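Local coordinates for protein isoprenyl transferase (Campylobacter jejuni, PDB 3UGS) that probably condenses isopentenyl diphosphate with allylic diphosphates to build long cis-polyprenyl chains, using magnesium ions and working as a homodimer, at residues 137-142 and 161-166. Sequence-based numbering, arbitrary orientation.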
ATOM      1  N   ARG A 137       9.686  -0.666  -1.648  1.00 18.92           N
ATOM      2  CA  ARG A 137      10.074  -1.635  -2.674  1.00 19.84           C
ATOM      3  C   ARG A 137      11.506  -2.122  -2.398  1.00 20.21           C
ATOM      4  O   ARG A 137      11.809  -3.290  -2.451  1.00 21.37           O
ATOM      5  CB  ARG A 137       9.957  -1.064  -4.089  1.00 20.13           C
ATOM      6  CG  ARG A 137       8.539  -1.056  -4.642  1.00 19.56           C
ATOM      7  CD  ARG A 137       8.490  -0.348  -5.991  1.00 19.56           C
ATOM      8  NE  ARG A 137       7.132  -0.260  -6.572  1.00 19.93           N
ATOM      9  CZ  ARG A 137       6.887  -0.030  -7.862  1.00 17.99           C
ATOM     10  NH1 ARG A 137       7.886   0.127  -8.691  1.00 17.75           N
ATOM     11  NH2 ARG A 137       5.646   0.062  -8.319  1.00 18.65           N
ATOM     12  N   ASP A 138      12.350  -1.173  -2.080  1.00 20.69           N
ATOM     13  CA  ASP A 138      13.768  -1.416  -1.742  1.00 20.66           C
ATOM     14  C   ASP A 138      13.852  -2.227  -0.467  1.00 20.82           C
ATOM     15  O   ASP A 138      14.598  -3.158  -0.367  1.00 21.96           O
ATOM     16  CB  ASP A 138      14.533  -0.068  -1.618  1.00 23.00           C
ATOM     17  CG  ASP A 138      15.965  -0.213  -1.042  1.00 24.94           C
ATOM     18  OD1 ASP A 138      16.867  -0.597  -1.782  1.00 26.20           O
ATOM     19  OD2 ASP A 138      16.213   0.115   0.147  1.00 26.24           O
ATOM     20  N   GLU A 139      13.068  -1.857   0.535  1.00 22.16           N
ATOM     21  CA  GLU A 139      13.049  -2.613   1.813  1.00 21.27           C
ATOM     22  C   GLU A 139      12.687  -4.078   1.521  1.00 21.04           C
ATOM     23  O   GLU A 139      13.321  -5.049   1.961  1.00 21.03           O
ATOM     24  CB  GLU A 139      12.065  -2.023   2.793  1.00 22.22           C
ATOM     25  CG  GLU A 139      12.206  -2.603   4.213  1.00 22.87           C
ATOM     26  CD  GLU A 139      10.968  -2.367   5.104  1.00 24.81           C
ATOM     27  OE1 GLU A 139       9.879  -1.898   4.598  1.00 24.40           O
ATOM     28  OE2 GLU A 139      11.080  -2.682   6.326  1.00 25.26           O
ATOM     29  N   ILE A 140      11.673  -4.224   0.697  1.00 20.14           N
ATOM     30  CA  ILE A 140      11.182  -5.569   0.310  1.00 19.50           C
ATOM     31  C   ILE A 140      12.269  -6.421  -0.380  1.00 20.16           C
ATOM     32  O   ILE A 140      12.444  -7.611  -0.105  1.00 19.05           O
ATOM     33  CB  ILE A 140       9.927  -5.514  -0.560  1.00 18.36           C
ATOM     34  CG1 ILE A 140       8.738  -4.985   0.269  1.00 17.63           C
ATOM     35  CG2 ILE A 140       9.600  -6.896  -1.131  1.00 15.35           C
ATOM     36  CD1 ILE A 140       7.462  -4.833  -0.532  1.00 16.46           C
ATOM     37  N   ILE A 141      13.004  -5.785  -1.269  1.00 21.61           N
ATOM     38  CA  ILE A 141      14.131  -6.457  -1.998  1.00 21.22           C
ATOM     39  C   ILE A 141      15.233  -6.858  -1.036  1.00 21.06           C
ATOM     40  O   ILE A 141      15.755  -7.948  -1.072  1.00 23.68           O
ATOM     41  CB  ILE A 141      14.730  -5.604  -3.140  1.00 21.67           C
ATOM     42  CG1 ILE A 141      14.193  -6.096  -4.493  1.00 23.01           C
ATOM     43  CG2 ILE A 141      16.230  -5.888  -3.289  1.00 22.23           C
ATOM     44  CD1 ILE A 141      12.744  -5.897  -4.797  1.00 23.14           C
ATOM     45  N   ARG A 142      15.549  -5.947  -0.150  1.00 21.34           N
ATOM     46  CA  ARG A 142      16.576  -6.164   0.863  1.00 21.94           C
ATOM     47  C   ARG A 142      16.176  -7.292   1.816  1.00 21.78           C
ATOM     48  O   ARG A 142      16.993  -8.071   2.289  1.00 24.11           O
ATOM     49  CB  ARG A 142      16.921  -4.867   1.637  1.00 23.41           C
ATOM     50  CG  ARG A 142      17.557  -3.806   0.713  1.00 26.00           C
ATOM     51  CD  ARG A 142      18.291  -2.651   1.383  1.00 26.24           C
ATOM     52  NE  ARG A 142      17.295  -1.705   1.904  1.00 26.08           N
ATOM     53  CZ  ARG A 142      16.871  -1.672   3.156  1.00 25.37           C
ATOM     54  NH1 ARG A 142      15.897  -0.830   3.506  1.00 27.35           N
ATOM     55  NH2 ARG A 142      17.418  -2.477   4.051  1.00 25.15           N
ATOM     56  N   GLN A 161       9.717 -11.104   8.554  1.00 22.53           N
ATOM     57  CA  GLN A 161      10.652 -11.083   9.712  1.00 24.16           C
ATOM     58  C   GLN A 161      12.022 -10.487   9.353  1.00 22.64           C
ATOM     59  O   GLN A 161      12.827 -10.188  10.203  1.00 24.75           O
ATOM     60  CB  GLN A 161      10.869 -12.471  10.329  1.00 25.68           C
ATOM     61  CG  GLN A 161       9.632 -13.029  11.006  1.00 30.11           C
ATOM     62  CD  GLN A 161       8.877 -11.962  11.833  1.00 37.56           C
ATOM     63  OE1 GLN A 161       7.677 -11.646  11.548  1.00 38.35           O
ATOM     64  NE2 GLN A 161       9.557 -11.409  12.882  1.00 34.96           N
ATOM     65  N   ASN A 162      12.280 -10.362   8.084  1.00 20.73           N
ATOM     66  CA  ASN A 162      13.554  -9.797   7.615  1.00 21.53           C
ATOM     67  C   ASN A 162      13.478  -8.379   7.068  1.00 21.29           C
ATOM     68  O   ASN A 162      14.490  -7.804   6.624  1.00 20.86           O
ATOM     69  CB  ASN A 162      14.261 -10.726   6.623  1.00 22.39           C
ATOM     70  CG  ASN A 162      14.913 -11.912   7.320  1.00 22.23           C
ATOM     71  OD1 ASN A 162      16.010 -11.765   7.889  1.00 24.88           O
ATOM     72  ND2 ASN A 162      14.236 -13.072   7.318  1.00 18.27           N
ATOM     73  N   LEU A 163      12.278  -7.823   7.119  1.00 20.27           N
ATOM     74  CA  LEU A 163      12.092  -6.406   6.785  1.00 19.27           C
ATOM     75  C   LEU A 163      12.892  -5.567   7.775  1.00 19.59           C
ATOM     76  O   LEU A 163      13.224  -6.006   8.845  1.00 18.08           O
ATOM     77  CB  LEU A 163      10.631  -5.988   6.771  1.00 18.66           C
ATOM     78  CG  LEU A 163       9.750  -6.505   5.637  1.00 17.43           C
ATOM     79  CD1 LEU A 163       8.293  -6.367   6.054  1.00 16.88           C
ATOM     80  CD2 LEU A 163      10.044  -5.770   4.336  1.00 17.16           C
ATOM     81  N   ASP A 164      13.260  -4.357   7.354  1.00 21.42           N
ATOM     82  CA  ASP A 164      13.890  -3.373   8.275  1.00 21.28           C
ATOM     83  C   ASP A 164      12.966  -3.178   9.482  1.00 21.47           C
ATOM     84  O   ASP A 164      13.409  -2.934  10.585  1.00 22.40           O
ATOM     85  CB  ASP A 164      14.065  -2.009   7.627  1.00 21.37           C
ATOM     86  CG  ASP A 164      15.264  -1.934   6.719  1.00 23.74           C
ATOM     87  OD1 ASP A 164      16.057  -2.916   6.621  1.00 23.97           O
ATOM     88  OD2 ASP A 164      15.435  -0.845   6.106  1.00 24.22           O
ATOM     89  N   LEU A 165      11.665  -3.249   9.206  1.00 20.69           N
ATOM     90  CA  LEU A 165      10.600  -3.058  10.206  1.00 20.27           C
ATOM     91  C   LEU A 165       9.479  -4.078  10.056  1.00 20.48           C
ATOM     92  O   LEU A 165       8.479  -3.834   9.399  1.00 20.11           O
ATOM     93  CB  LEU A 165      10.038  -1.634  10.152  1.00 20.23           C
ATOM     94  CG  LEU A 165       9.018  -1.247  11.226  1.00 19.85           C
ATOM     95  CD1 LEU A 165       9.564  -1.348  12.635  1.00 18.62           C
ATOM     96  CD2 LEU A 165       8.552   0.157  10.917  1.00 18.40           C
ATOM     97  N   PRO A 166       9.629  -5.226  10.725  1.00 21.84           N
ATOM     98  CA  PRO A 166       8.687  -6.345  10.598  1.00 21.77           C
ATOM     99  C   PRO A 166       7.240  -6.096  11.003  1.00 22.25           C
ATOM    100  O   PRO A 166       6.325  -6.823  10.569  1.00 24.63           O
ATOM    101  CB  PRO A 166       9.311  -7.415  11.515  1.00 21.00           C
ATOM    102  CG  PRO A 166      10.766  -7.072  11.586  1.00 20.09           C
ATOM    103  CD  PRO A 166      10.751  -5.570  11.627  1.00 20.22           C
TER
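Asp164 OD2 is gripped by two donors, Arg142 NH1 at 2.6 Å and the backbone N of Gly100, while OD1 of the same carboxylate takes Arg142 NH2 at 2.9 Å and shares a further salt bridge with Arg146. The end-on, two-nitrogen salt bridge from Arg142 belongs to an Asp138–Arg142–Asp164 network that ties helix 136-149 to the loop between helix 156-161 and strand 171-175, beside the parallel sheet of the cis-prenyltransferase fold. The guanidinium and carboxylate planes are turned 39° apart, and NH1 meets OD2 from above the carboxylate. On the other edge of the guanidinium, Arg142 NE reaches Asp138 OD2 at 2.8 Å in an almost straight bond, one helical turn back; a bend at chi3 (-77°) aims the Arg142 head between the two acids, and bonds on both sides restrict its rotation. Each oxygen of Asp164 thus has a second donor besides Arg142.

One helix position on from Asp138, Glu139 runs extended from the helix, CG anti to the backbone N (chi1 -169°), and brings its carboxylate up to the loop backbone. Its OE2 accepts a hydrogen bond from Leu165 N, 3.0 Å away, nearly along its C-O axis. The other oxygen, OE1, is hydrogen-bonded to Tyr134 OH and Gln188 NE2, so both oxygens of the carboxylate are engaged. The contact is buried, and the Glu139 side chain lies about 13 Å from the bound farnesyl monophosphate. Leu163 crosses Glu139 at about a right angle, its CD2 resting 3.6 Å from Glu139 CD and 4.3 Å from Ile140 CG1.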